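PDB 3NYB: Poly(A) RNA polymerase protein 2 from Saccharomyces cerevisiae, which probably adds poly(A) tails to RNA as Trf4p, the catalytic subunit that pairs with the zinc-knuckle protein Air2p in the TRAMP RNA surveillance complex. Local coordinates for residues H9-Q14 with L21-K26; I32-E37 with D71-G76; R161-I166 with D212-L217; T297-E302 with K314-N319. The protein carries 1 engineered substitution. All blocks are in the same frame, centred on the assembly; numbering follows the deposited sequence.

Interaction 1 (H9-Q14 with L21-K26)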
loop_
_atom_site.group_PDB
_atom_site.type_symbol
_atom_site.label_atom_id
_atom_site.label_comp_id
_atom_site.label_asym_id
_atom_site.label_seq_id
_atom_site.Cartn_x
_atom_site.Cartn_y
_atom_site.Cartn_z
ATOM N N HIS A 9 -13.150 16.302 -14.749
ATOM C CA HIS A 9 -12.847 16.417 -13.336
ATOM C C HIS A 9 -11.642 17.319 -13.111
ATOM O O HIS A 9 -10.764 17.011 -12.309
ATOM C CB HIS A 9 -12.559 15.040 -12.755
ATOM C CG HIS A 9 -13.727 14.109 -12.810
ATOM N ND1 HIS A 9 -14.826 14.250 -11.993
ATOM C CD2 HIS A 9 -13.960 13.016 -13.576
ATOM C CE1 HIS A 9 -15.690 13.282 -12.254
ATOM N NE2 HIS A 9 -15.190 12.525 -13.214
ATOM N N ASP A 10 -11.597 18.432 -13.829
ATOM C CA ASP A 10 -10.476 19.350 -13.720
ATOM C C ASP A 10 -10.579 20.186 -12.451
ATOM O O ASP A 10 -11.618 20.792 -12.194
ATOM C CB ASP A 10 -10.436 20.262 -14.943
ATOM C CG ASP A 10 -9.507 21.426 -14.760
ATOM O OD1 ASP A 10 -9.984 22.517 -14.375
ATOM O OD2 ASP A 10 -8.298 21.246 -14.989
ATOM N N HIS A 11 -9.510 20.206 -11.655
ATOM C CA HIS A 11 -9.463 21.043 -10.454
ATOM C C HIS A 11 -8.355 22.079 -10.529
ATOM O O HIS A 11 -7.793 22.459 -9.502
ATOM C CB HIS A 11 -9.221 20.193 -9.217
ATOM C CG HIS A 11 -10.067 18.964 -9.159
ATOM N ND1 HIS A 11 -11.421 19.006 -8.890
ATOM C CD2 HIS A 11 -9.754 17.658 -9.319
ATOM C CE1 HIS A 11 -11.901 17.779 -8.889
ATOM N NE2 HIS A 11 -10.912 16.940 -9.145
ATOM N N SER A 12 -8.036 22.524 -11.741
ATOM C CA SER A 12 -6.873 23.376 -11.953
ATOM C C SER A 12 -7.046 24.723 -11.279
ATOM O O SER A 12 -6.066 25.396 -10.994
ATOM C CB SER A 12 -6.569 23.553 -13.449
ATOM O OG SER A 12 -7.640 24.181 -14.128
ATOM N N LYS A 13 -8.291 25.106 -11.012
ATOM C CA LYS A 13 -8.584 26.420 -10.430
ATOM C C LYS A 13 -8.544 26.432 -8.895
ATOM O O LYS A 13 -8.871 27.438 -8.266
ATOM C CB LYS A 13 -9.939 26.945 -10.923
ATOM C CG LYS A 13 -10.064 27.073 -12.437
ATOM C CD LYS A 13 -9.249 28.239 -12.988
ATOM C CE LYS A 13 -9.372 28.340 -14.512
ATOM N NZ LYS A 13 -8.672 27.232 -15.244
ATOM N N GLN A 14 -8.134 25.318 -8.299
ATOM C CA GLN A 14 -8.138 25.179 -6.849
ATOM C C GLN A 14 -7.052 26.049 -6.223
ATOM O O GLN A 14 -5.947 26.143 -6.756
ATOM C CB GLN A 14 -7.915 23.714 -6.470
ATOM C CG GLN A 14 -8.520 23.320 -5.143
ATOM C CD GLN A 14 -10.020 23.147 -5.228
ATOM O OE1 GLN A 14 -10.721 23.223 -4.223
ATOM N NE2 GLN A 14 -10.521 22.911 -6.434
ATOM N N LEU A 21 -4.825 17.889 -5.274
ATOM C CA LEU A 21 -4.323 16.526 -5.138
ATOM C C LEU A 21 -5.348 15.581 -4.513
ATOM O O LEU A 21 -5.618 14.503 -5.040
ATOM C CB LEU A 21 -3.031 16.498 -4.325
ATOM C CG LEU A 21 -2.405 15.103 -4.303
ATOM C CD1 LEU A 21 -2.196 14.611 -5.721
ATOM C CD2 LEU A 21 -1.104 15.098 -3.544
ATOM N N THR A 22 -5.895 15.987 -3.375
ATOM C CA THR A 22 -6.891 15.202 -2.679
ATOM C C THR A 22 -8.030 14.793 -3.611
ATOM O O THR A 22 -8.409 13.627 -3.671
ATOM C CB THR A 22 -7.435 15.999 -1.501
ATOM O OG1 THR A 22 -6.424 16.070 -0.486
ATOM C CG2 THR A 22 -8.693 15.347 -0.939
ATOM N N PHE A 23 -8.556 15.760 -4.352
ATOM C CA PHE A 23 -9.622 15.511 -5.307
ATOM C C PHE A 23 -9.203 14.555 -6.423
ATOM O O PHE A 23 -9.991 13.709 -6.850
ATOM C CB PHE A 23 -10.117 16.828 -5.908
ATOM C CG PHE A 23 -10.737 17.752 -4.908
ATOM C CD1 PHE A 23 -11.349 17.252 -3.770
ATOM C CD2 PHE A 23 -10.733 19.121 -5.115
ATOM C CE1 PHE A 23 -11.932 18.105 -2.842
ATOM C CE2 PHE A 23 -11.317 19.980 -4.197
ATOM C CZ PHE A 23 -11.916 19.472 -3.058
ATOM N N GLU A 24 -7.969 14.685 -6.900
ATOM C CA GLU A 24 -7.508 13.799 -7.959
ATOM C C GLU A 24 -7.350 12.377 -7.439
ATOM O O GLU A 24 -7.619 11.421 -8.158
ATOM C CB GLU A 24 -6.203 14.279 -8.610
ATOM C CG GLU A 24 -5.988 13.618 -9.967
ATOM C CD GLU A 24 -4.613 13.839 -10.564
ATOM O OE1 GLU A 24 -3.883 14.740 -10.099
ATOM O OE2 GLU A 24 -4.272 13.099 -11.513
ATOM N N ILE A 25 -6.922 12.233 -6.188
ATOM C CA ILE A 25 -6.834 10.900 -5.599
ATOM C C ILE A 25 -8.204 10.213 -5.645
ATOM O O ILE A 25 -8.302 9.082 -6.111
ATOM C CB ILE A 25 -6.260 10.918 -4.165
ATOM C CG1 ILE A 25 -4.854 11.532 -4.167
ATOM C CG2 ILE A 25 -6.193 9.510 -3.585
ATOM C CD1 ILE A 25 -4.150 11.451 -2.836
ATOM N N LYS A 26 -9.245 10.910 -5.184
ATOM C CA LYS A 26 -10.609 10.398 -5.207
ATOM C C LYS A 26 -11.094 10.086 -6.624
ATOM O O LYS A 26 -11.906 9.179 -6.838
ATOM C CB LYS A 26 -11.573 11.386 -4.553
ATOM C CG LYS A 26 -11.508 11.428 -3.034
ATOM C CD LYS A 26 -12.535 12.399 -2.478
ATOM C CE LYS A 26 -12.000 13.158 -1.250
ATOM N NZ LYS A 26 -12.510 12.650 0.052
#
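Glu-24, whose backbone N lies 4.2 Å from His-11 CD2, has a carboxylate gripped at both oxygens: OE1 accepts from the backbone N of Ile-316 and of Leu-317, and OE2 is bonded to Ser-315 OG and Trp-5 NE1. One helical position earlier, Phe-23 carries the largest share of the contact. Its CB stands over one face of the His-11 imidazole, 3.5 Å from the ring centroid and 17° off the normal, a CH-pi contact. His-11 CG, anti to the carbonyl carbon (chi1 -46°), puts the imidazole there. Beyond CB the phenyl ring turns an edge toward the same imidazole, a tilted edge-to-face pair with centroids 5.2 Å apart. The segment 9-14 is the loop that leads into helix 17-31, and it folds back onto that helix through a type I beta turn closed by Gln-14 N to His-11 O at 3.1 Å. The turn also brings up the Gln-14 amide, whose OE1 meets Phe-23 CE2 at the ring edge at 3.3 Å, the amide standing 84° to the phenyl plane. Imidazole rotation is fixed by NE2, bonded to Asp-27 one turn further along the helix, while His-9 O lies over the opposite face. Replacing His-11 by a leucine would probably leave Asp-27 without this partner and Phe-23 without the flat surface its CB covers. Flanking His-11, Ser-12 OG donates to the syn lone pair of Asp-10 OD1 at 2.9 Å.

Interaction 2 (I32-E37 with D71-G76)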
loop_
_atom_site.group_PDB
_atom_site.type_symbol
_atom_site.label_atom_id
_atom_site.label_comp_id
_atom_site.label_asym_id
_atom_site.label_seq_id
_atom_site.Cartn_x
_atom_site.Cartn_y
_atom_site.Cartn_z
ATOM N N ILE A 32 -10.824 3.519 -10.794
ATOM C CA ILE A 32 -10.316 2.151 -10.682
ATOM C C ILE A 32 -11.315 1.283 -9.907
ATOM O O ILE A 32 -11.068 0.119 -9.629
ATOM C CB ILE A 32 -8.943 2.115 -9.985
ATOM C CG1 ILE A 32 -9.088 2.461 -8.502
ATOM C CG2 ILE A 32 -7.972 3.064 -10.670
ATOM C CD1 ILE A 32 -7.834 2.217 -7.692
ATOM N N SER A 33 -12.459 1.860 -9.571
ATOM C CA SER A 33 -13.452 1.156 -8.767
ATOM C C SER A 33 -14.529 0.556 -9.703
ATOM O O SER A 33 -14.829 1.123 -10.752
ATOM C CB SER A 33 -14.050 2.091 -7.715
ATOM O OG SER A 33 -13.061 2.531 -6.801
ATOM N N PRO A 34 -15.086 -0.616 -9.348
ATOM C CA PRO A 34 -15.858 -1.407 -10.322
ATOM C C PRO A 34 -17.248 -0.871 -10.610
ATOM O O PRO A 34 -17.803 -0.102 -9.828
ATOM C CB PRO A 34 -15.981 -2.771 -9.635
ATOM C CG PRO A 34 -15.960 -2.435 -8.189
ATOM C CD PRO A 34 -14.899 -1.357 -8.088
ATOM N N SER A 35 -17.804 -1.289 -11.738
ATOM C CA SER A 35 -19.179 -0.963 -12.085
ATOM C C SER A 35 -20.046 -2.185 -11.823
ATOM O O SER A 35 -19.536 -3.320 -11.752
ATOM C CB SER A 35 -19.266 -0.622 -13.566
ATOM O OG SER A 35 -18.864 -1.747 -14.339
ATOM N N ARG A 36 -21.351 -1.958 -11.699
ATOM C CA ARG A 36 -22.317 -3.059 -11.605
ATOM C C ARG A 36 -22.102 -4.134 -12.669
ATOM O O ARG A 36 -22.071 -5.321 -12.351
ATOM C CB ARG A 36 -23.743 -2.539 -11.719
ATOM C CG ARG A 36 -24.780 -3.572 -11.383
ATOM C CD ARG A 36 -26.129 -2.922 -11.103
ATOM N NE ARG A 36 -26.461 -1.881 -12.072
ATOM C CZ ARG A 36 -26.712 -2.100 -13.362
ATOM N NH1 ARG A 36 -26.658 -3.331 -13.863
ATOM N NH2 ARG A 36 -27.005 -1.079 -14.157
ATOM N N GLU A 37 -21.959 -3.734 -13.932
ATOM C CA GLU A 37 -21.718 -4.720 -14.983
ATOM C C GLU A 37 -20.442 -5.497 -14.674
ATOM O O GLU A 37 -20.403 -6.717 -14.748
ATOM C CB GLU A 37 -21.602 -4.067 -16.359
ATOM C CG GLU A 37 -22.866 -3.388 -16.858
ATOM C CD GLU A 37 -22.960 -1.929 -16.431
ATOM O OE1 GLU A 37 -22.443 -1.579 -15.344
ATOM O OE2 GLU A 37 -23.556 -1.133 -17.189
ATOM N N ASP A 71 -11.604 -4.058 -0.919
ATOM C CA ASP A 71 -11.533 -3.499 -2.261
ATOM C C ASP A 71 -10.195 -2.816 -2.416
ATOM O O ASP A 71 -10.119 -1.607 -2.636
ATOM C CB ASP A 71 -12.696 -2.553 -2.516
ATOM C CG ASP A 71 -13.978 -3.296 -2.836
ATOM O OD1 ASP A 71 -14.176 -3.680 -4.020
ATOM O OD2 ASP A 71 -14.790 -3.487 -1.901
ATOM N N LEU A 72 -9.139 -3.617 -2.277
ATOM C CA LEU A 72 -7.781 -3.123 -2.284
ATOM C C LEU A 72 -7.047 -3.684 -3.497
ATOM O O LEU A 72 -5.815 -3.766 -3.510
ATOM C CB LEU A 72 -7.066 -3.518 -0.992
ATOM C CG LEU A 72 -7.722 -3.132 0.332
ATOM C CD1 LEU A 72 -6.785 -3.398 1.501
ATOM C CD2 LEU A 72 -8.113 -1.676 0.319
ATOM N N TYR A 73 -7.808 -4.057 -4.521
ATOM C CA TYR A 73 -7.232 -4.679 -5.706
ATOM C C TYR A 73 -7.020 -3.676 -6.834
ATOM O O TYR A 73 -7.850 -2.797 -7.058
ATOM C CB TYR A 73 -8.135 -5.806 -6.195
ATOM C CG TYR A 73 -9.471 -5.324 -6.678
ATOM C CD1 TYR A 73 -9.671 -4.984 -8.011
ATOM C CD2 TYR A 73 -10.536 -5.187 -5.800
ATOM C CE1 TYR A 73 -10.903 -4.524 -8.449
ATOM C CE2 TYR A 73 -11.772 -4.730 -6.231
ATOM C CZ TYR A 73 -11.951 -4.409 -7.550
ATOM O OH TYR A 73 -13.179 -3.966 -7.972
ATOM N N LEU A 74 -5.903 -3.802 -7.540
ATOM C CA LEU A 74 -5.725 -3.064 -8.781
ATOM C C LEU A 74 -6.393 -3.815 -9.949
ATOM O O LEU A 74 -6.281 -5.042 -10.072
ATOM C CB LEU A 74 -4.243 -2.822 -9.068
ATOM C CG LEU A 74 -3.420 -1.939 -8.131
ATOM C CD1 LEU A 74 -1.986 -1.792 -8.663
ATOM C CD2 LEU A 74 -4.066 -0.581 -7.957
ATOM N N PRO A 75 -7.097 -3.081 -10.810
ATOM C CA PRO A 75 -7.765 -3.703 -11.959
ATOM C C PRO A 75 -6.786 -4.543 -12.788
ATOM O O PRO A 75 -5.647 -4.124 -12.993
ATOM C CB PRO A 75 -8.261 -2.500 -12.769
ATOM C CG PRO A 75 -8.383 -1.401 -11.752
ATOM C CD PRO A 75 -7.251 -1.617 -10.800
ATOM N N GLY A 76 -7.223 -5.712 -13.253
ATOM C CA GLY A 76 -6.335 -6.609 -13.969
ATOM C C GLY A 76 -5.535 -7.531 -13.056
ATOM O O GLY A 76 -4.975 -8.515 -13.526
HETATM O O HOH W 1 -10.108 -1.445 -7.033
#
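Pro-34 and Tyr-73 meet where the proline ring lies against the phenol oxygen: Tyr-73 OH touches CB, CG and CD of Pro-34, with CZ 4.3 Å from CD, and the two side chains approach obliquely. A second apolar pair forms further along, where Ile-32 CB faces Pro-75 CG at 4.0 Å. Pro-75 CG also rests against the backbone at Ile-32 O, 3.7 Å away. Between these two patches a water bridges the segments, donating to Tyr-73 O at 2.6 Å and to Ile-32 O at 3.2 Å. The same water sits 3.4 Å above the Tyr-73 ring, over its centre, so the aromatic face forms one wall of its site. Tyr-73 reaches this place because CG is set between the backbone N and the carbonyl carbon (chi1 65°), which folds the ring back beside its own backbone. In the next shell, the phenol is held by Arg-42 NH2, and the ring stacks with Tyr-68. Arg-161 positions both segments at once, its NE bonded to Asp-71 O and its NH2 to Ser-33 OG. Ser-35, at the N-cap, caps a backbone N in the first turn of helix 36-54 with its side chain. Segment 32-37 runs from the end of helix 17-31 into that same first turn. Segment 71-76 is a loop between strands 62-65 and 79-83, a connection within the palm of the nucleotidyltransferase fold. Ile-32 and Leu-74 face helix 160-173, while Pro-34 packs on helix 36-54.

Interaction 3 (R161-I166 with D212-L217)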
loop_
_atom_site.group_PDB
_atom_site.type_symbol
_atom_site.label_atom_id
_atom_site.label_comp_id
_atom_site.label_asym_id
_atom_site.label_seq_id
_atom_site.Cartn_x
_atom_site.Cartn_y
_atom_site.Cartn_z
ATOM N N ARG A 161 -8.072 2.708 2.573
ATOM C CA ARG A 161 -8.245 2.178 1.229
ATOM C C ARG A 161 -7.631 3.078 0.141
ATOM O O ARG A 161 -6.892 2.602 -0.722
ATOM C CB ARG A 161 -9.730 1.918 0.940
ATOM C CG ARG A 161 -10.010 1.491 -0.499
ATOM C CD ARG A 161 -11.408 0.925 -0.715
ATOM N NE ARG A 161 -11.652 0.656 -2.133
ATOM C CZ ARG A 161 -12.205 1.514 -2.989
ATOM N NH1 ARG A 161 -12.600 2.711 -2.595
ATOM N NH2 ARG A 161 -12.371 1.167 -4.253
ATOM N N GLU A 162 -7.934 4.372 0.183
ATOM C CA GLU A 162 -7.488 5.300 -0.859
ATOM C C GLU A 162 -5.977 5.375 -0.944
ATOM O O GLU A 162 -5.409 5.300 -2.029
ATOM C CB GLU A 162 -8.023 6.709 -0.604
ATOM C CG GLU A 162 -9.512 6.882 -0.824
ATOM C CD GLU A 162 -10.351 6.183 0.227
ATOM O OE1 GLU A 162 -11.570 6.050 -0.011
ATOM O OE2 GLU A 162 -9.801 5.759 1.277
ATOM N N LEU A 163 -5.321 5.542 0.200
ATOM C CA LEU A 163 -3.874 5.640 0.188
ATOM C C LEU A 163 -3.242 4.316 -0.223
ATOM O O LEU A 163 -2.252 4.296 -0.947
ATOM C CB LEU A 163 -3.333 6.136 1.531
ATOM C CG LEU A 163 -3.675 7.602 1.791
ATOM C CD1 LEU A 163 -2.831 8.167 2.915
ATOM C CD2 LEU A 163 -3.467 8.407 0.525
ATOM N N VAL A 164 -3.828 3.208 0.214
ATOM C CA VAL A 164 -3.315 1.900 -0.177
ATOM C C VAL A 164 -3.381 1.707 -1.691
ATOM O O VAL A 164 -2.414 1.250 -2.313
ATOM C CB VAL A 164 -4.044 0.761 0.543
ATOM C CG1 VAL A 164 -3.661 -0.567 -0.058
ATOM C CG2 VAL A 164 -3.699 0.783 2.028
ATOM N N LEU A 165 -4.506 2.080 -2.296
ATOM C CA LEU A 165 -4.624 1.952 -3.742
ATOM C C LEU A 165 -3.546 2.766 -4.463
ATOM O O LEU A 165 -2.890 2.268 -5.365
ATOM C CB LEU A 165 -6.023 2.327 -4.213
ATOM C CG LEU A 165 -7.083 1.291 -3.834
ATOM C CD1 LEU A 165 -8.486 1.780 -4.205
ATOM C CD2 LEU A 165 -6.767 -0.050 -4.483
ATOM N N ILE A 166 -3.345 4.008 -4.044
ATOM C CA ILE A 166 -2.318 4.847 -4.655
ATOM C C ILE A 166 -0.925 4.244 -4.517
ATOM O O ILE A 166 -0.204 4.082 -5.502
ATOM C CB ILE A 166 -2.308 6.242 -4.044
ATOM C CG1 ILE A 166 -3.696 6.865 -4.140
ATOM C CG2 ILE A 166 -1.307 7.112 -4.762
ATOM C CD1 ILE A 166 -4.155 7.090 -5.550
ATOM N N ASP A 212 -10.354 14.348 4.010
ATOM C CA ASP A 212 -10.299 15.726 3.520
ATOM C C ASP A 212 -8.858 16.211 3.405
ATOM O O ASP A 212 -8.604 17.396 3.177
ATOM C CB ASP A 212 -11.101 16.668 4.424
ATOM C CG ASP A 212 -12.605 16.475 4.286
ATOM O OD1 ASP A 212 -13.071 16.112 3.179
ATOM O OD2 ASP A 212 -13.322 16.695 5.289
ATOM N N ASN A 213 -7.920 15.282 3.547
ATOM C CA ASN A 213 -6.506 15.622 3.588
ATOM C C ASN A 213 -5.617 14.549 2.957
ATOM O O ASN A 213 -4.434 14.426 3.292
ATOM C CB ASN A 213 -6.075 15.868 5.043
ATOM C CG ASN A 213 -6.651 17.158 5.623
ATOM O OD1 ASN A 213 -6.165 18.253 5.331
ATOM N ND2 ASN A 213 -7.679 17.031 6.461
ATOM N N LEU A 214 -6.165 13.759 2.046
ATOM C CA LEU A 214 -5.352 12.673 1.520
ATOM C C LEU A 214 -4.212 13.150 0.602
ATOM O O LEU A 214 -3.239 12.427 0.384
ATOM C CB LEU A 214 -6.220 11.683 0.740
ATOM C CG LEU A 214 -6.916 10.597 1.561
ATOM C CD1 LEU A 214 -7.936 11.210 2.509
ATOM C CD2 LEU A 214 -7.578 9.575 0.650
ATOM N N GLY A 215 -4.312 14.376 0.100
ATOM C CA GLY A 215 -3.221 14.957 -0.663
ATOM C C GLY A 215 -1.948 15.054 0.174
ATOM O O GLY A 215 -0.905 14.506 -0.193
ATOM N N VAL A 216 -2.026 15.745 1.312
ATOM C CA VAL A 216 -0.855 15.905 2.170
ATOM C C VAL A 216 -0.382 14.582 2.726
ATOM O O VAL A 216 0.806 14.291 2.714
ATOM C CB VAL A 216 -1.082 16.892 3.354
ATOM C CG1 VAL A 216 -0.821 18.316 2.913
ATOM C CG2 VAL A 216 -2.481 16.737 3.974
ATOM N N LEU A 217 -1.317 13.782 3.218
ATOM C CA LEU A 217 -0.965 12.508 3.826
ATOM C C LEU A 217 -0.241 11.604 2.830
ATOM O O LEU A 217 0.673 10.868 3.199
ATOM C CB LEU A 217 -2.215 11.838 4.376
ATOM C CG LEU A 217 -2.966 12.765 5.340
ATOM C CD1 LEU A 217 -4.356 12.233 5.652
ATOM C CD2 LEU A 217 -2.160 12.989 6.625
#
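Leu-163 CD1 packs on Leu-217 CB at 4.0 Å, the two side chains crossing at about a right angle, and its other methyl, CD2, lies 4.2 Å from Leu-214 CG. These apolar contacts make up the centre of the pairing between helix 160-173 and the first turn of helix 214-228, where the Cid1-family region begins, packing probably internal to the helical central domain. Leu-163 can span both partners because CG stands anti to the carbonyl carbon (chi1 -70°), which sends its branches across the gap, one toward each leucine. Glu-162 adds an aliphatic contact with Leu-214 CD2, though its placement is doubtful. Contact with backbone is limited to Leu-163 CD2 against Leu-214 O, at 4.0 Å. Polar bonding is left to the surroundings: Thr-22 of helix 17-31 accepts from Gly-215 N at the start of the helix, and OD1 of Asn-213, just before it, accepts from the backbone N of Ile-29 of the Air2p chain. Helix 186-198 adds Val-193 and Leu-197 around Leu-163. With only carbon surfaces and a backbone carbonyl meeting across it, this pairing probably depends on the fit of leucine branches and the exclusion of water rather than on directional bonds.

Interaction 4 (T297-E302 with K314-N319)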
loop_
_atom_site.group_PDB
_atom_site.type_symbol
_atom_site.label_atom_id
_atom_site.label_comp_id
_atom_site.label_asym_id
_atom_site.label_seq_id
_atom_site.Cartn_x
_atom_site.Cartn_y
_atom_site.Cartn_z
ATOM N N THR A 297 6.019 16.650 -4.768
ATOM C CA THR A 297 6.338 17.970 -4.238
ATOM C C THR A 297 6.827 18.910 -5.335
ATOM O O THR A 297 6.403 20.066 -5.399
ATOM C CB THR A 297 7.384 17.898 -3.113
ATOM O OG1 THR A 297 8.631 17.431 -3.640
ATOM C CG2 THR A 297 6.916 16.955 -2.017
ATOM N N ASN A 298 7.712 18.422 -6.198
ATOM C CA ASN A 298 8.211 19.243 -7.299
ATOM C C ASN A 298 7.070 19.701 -8.175
ATOM O O ASN A 298 7.000 20.860 -8.571
ATOM C CB ASN A 298 9.216 18.473 -8.150
ATOM C CG ASN A 298 10.586 18.439 -7.529
ATOM O OD1 ASN A 298 10.909 19.258 -6.668
ATOM N ND2 ASN A 298 11.401 17.486 -7.957
ATOM N N ARG A 299 6.179 18.763 -8.475
ATOM C CA ARG A 299 4.993 19.030 -9.271
ATOM C C ARG A 299 4.130 20.113 -8.625
ATOM O O ARG A 299 3.701 21.061 -9.285
ATOM C CB ARG A 299 4.195 17.737 -9.444
ATOM C CG ARG A 299 2.915 17.859 -10.252
ATOM C CD ARG A 299 3.169 18.415 -11.635
ATOM N NE ARG A 299 2.128 18.030 -12.575
ATOM C CZ ARG A 299 2.207 18.228 -13.884
ATOM N NH1 ARG A 299 3.280 18.823 -14.388
ATOM N NH2 ARG A 299 1.216 17.834 -14.685
ATOM N N CYS A 300 3.879 19.974 -7.330
ATOM C CA CYS A 300 3.104 20.972 -6.610
ATOM C C CYS A 300 3.711 22.371 -6.741
ATOM O O CYS A 300 2.996 23.338 -6.999
ATOM C CB CYS A 300 2.954 20.577 -5.144
ATOM S SG CYS A 300 1.796 19.218 -4.871
ATOM N N PHE A 301 5.024 22.483 -6.561
ATOM C CA PHE A 301 5.683 23.771 -6.736
ATOM C C PHE A 301 5.418 24.263 -8.155
ATOM O O PHE A 301 4.983 25.395 -8.364
ATOM C CB PHE A 301 7.190 23.665 -6.495
ATOM C CG PHE A 301 7.563 23.258 -5.097
ATOM C CD1 PHE A 301 8.579 22.341 -4.879
ATOM C CD2 PHE A 301 6.905 23.789 -4.003
ATOM C CE1 PHE A 301 8.932 21.962 -3.597
ATOM C CE2 PHE A 301 7.254 23.413 -2.718
ATOM C CZ PHE A 301 8.269 22.498 -2.515
ATOM N N GLU A 302 5.666 23.387 -9.123
ATOM C CA GLU A 302 5.533 23.714 -10.541
ATOM C C GLU A 302 4.172 24.292 -10.932
ATOM O O GLU A 302 4.095 25.158 -11.799
ATOM C CB GLU A 302 5.844 22.490 -11.403
ATOM C CG GLU A 302 5.748 22.748 -12.899
ATOM C CD GLU A 302 5.852 21.478 -13.727
ATOM O OE1 GLU A 302 5.656 20.376 -13.169
ATOM O OE2 GLU A 302 6.127 21.582 -14.940
ATOM N N LYS A 314 -4.519 19.589 -16.197
ATOM C CA LYS A 314 -3.272 18.967 -15.771
ATOM C C LYS A 314 -3.502 17.935 -14.686
ATOM O O LYS A 314 -4.553 17.907 -14.062
ATOM C CB LYS A 314 -2.237 20.003 -15.326
ATOM C CG LYS A 314 -1.622 20.766 -16.477
ATOM C CD LYS A 314 -1.437 19.866 -17.688
ATOM C CE LYS A 314 -1.037 20.677 -18.912
ATOM N NZ LYS A 314 0.198 21.456 -18.638
ATOM N N SER A 315 -2.505 17.080 -14.484
ATOM C CA SER A 315 -2.607 15.989 -13.538
ATOM C C SER A 315 -1.396 15.949 -12.635
ATOM O O SER A 315 -0.262 15.929 -13.108
ATOM C CB SER A 315 -2.716 14.662 -14.274
ATOM O OG SER A 315 -2.626 13.600 -13.352
ATOM N N ILE A 316 -1.644 15.931 -11.329
ATOM C CA ILE A 316 -0.572 15.841 -10.345
ATOM C C ILE A 316 -0.080 14.398 -10.228
ATOM O O ILE A 316 1.124 14.140 -10.331
ATOM C CB ILE A 316 -1.040 16.303 -8.959
ATOM C CG1 ILE A 316 -1.393 17.783 -8.959
ATOM C CG2 ILE A 316 0.030 16.042 -7.928
ATOM C CD1 ILE A 316 -2.033 18.234 -7.661
ATOM N N LEU A 317 -1.022 13.476 -10.011
ATOM C CA LEU A 317 -0.724 12.053 -9.858
ATOM C C LEU A 317 -0.135 11.439 -11.125
ATOM O O LEU A 317 0.741 10.578 -11.052
ATOM C CB LEU A 317 -1.977 11.266 -9.470
ATOM C CG LEU A 317 -2.622 11.430 -8.112
ATOM C CD1 LEU A 317 -3.931 10.644 -8.060
ATOM C CD2 LEU A 317 -1.671 10.939 -7.050
ATOM N N GLY A 318 -0.620 11.887 -12.276
ATOM C CA GLY A 318 -0.378 11.218 -13.544
ATOM C C GLY A 318 1.011 10.651 -13.788
ATOM O O GLY A 318 1.141 9.517 -14.249
ATOM N N ASN A 319 2.049 11.437 -13.514
ATOM C CA ASN A 319 3.408 10.991 -13.785
ATOM C C ASN A 319 4.033 10.214 -12.619
ATOM O O ASN A 319 5.048 9.540 -12.784
ATOM C CB ASN A 319 4.292 12.167 -14.210
ATOM C CG ASN A 319 5.611 11.709 -14.833
ATOM O OD1 ASN A 319 6.383 10.984 -14.209
ATOM N ND2 ASN A 319 5.871 12.135 -16.060
#
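Arg-299 and Ser-315 form the polar grip of this contact, the arginine reaching from helix 282-304 to a carbonyl oxygen in the loop after helix 308-311. NH2 donates to Ser-315 O at 2.9 Å (146° at the hydrogen), from a position above the carbonyl plane, and NE adds a weak bond to the same oxygen at 3.2 Å. With CG anti to the backbone N (chi1 180°) and the chain bent at chi2, the aliphatic part lies on the buried side, where CG is 4.0 Å from Ile-316 CA and 4.1 Å from Ile-316 CG2. Behind this tight part the loop is stiffened by an ST motif: Ser-315 OG, itself held by Glu-24, accepts from Gly-318 N at 2.8 Å. The outer side is looser. There NH1 bonds Glu-302 OE1 at 3.1 Å in a salt bridge within the helix, OE1 lying near the guanidinium plane. Exposed Lys-314 offers only CB to NH2, while its NZ turns to Asp-310 O and stays 5.5 Å from NH2 of Arg-299. Were Arg-299 a methionine, Ser-315 O would probably lose both its donors here and Glu-302 its charged mate. One guanidinium thus serves a neutral carbonyl inside and a carboxylate outside, and that carboxylate probably offsets the nearness of two positive groups.

From the N terminus the contacts come strictly in series, with none nested in or crossing another. Interaction 1 closes the short loop that leads into helix 17-31, and interaction 2 spans 33 residues to bring the entry to helix 36-54 against a connection of the palm sheet. Interaction 3 closes 45 residues, about half helical and none strand, by pairing helices 160-173 and 214-228. Interaction 4 turns the C-terminal loop back onto helix 282-304. Helix 17-31 joins three of them, since residues of 21-26 also touch 212-217 and 314-319. Interaction 2, centred about 25 Å from interaction 4, is tied to interaction 3 through Arg-161, linking the palm to the helical part.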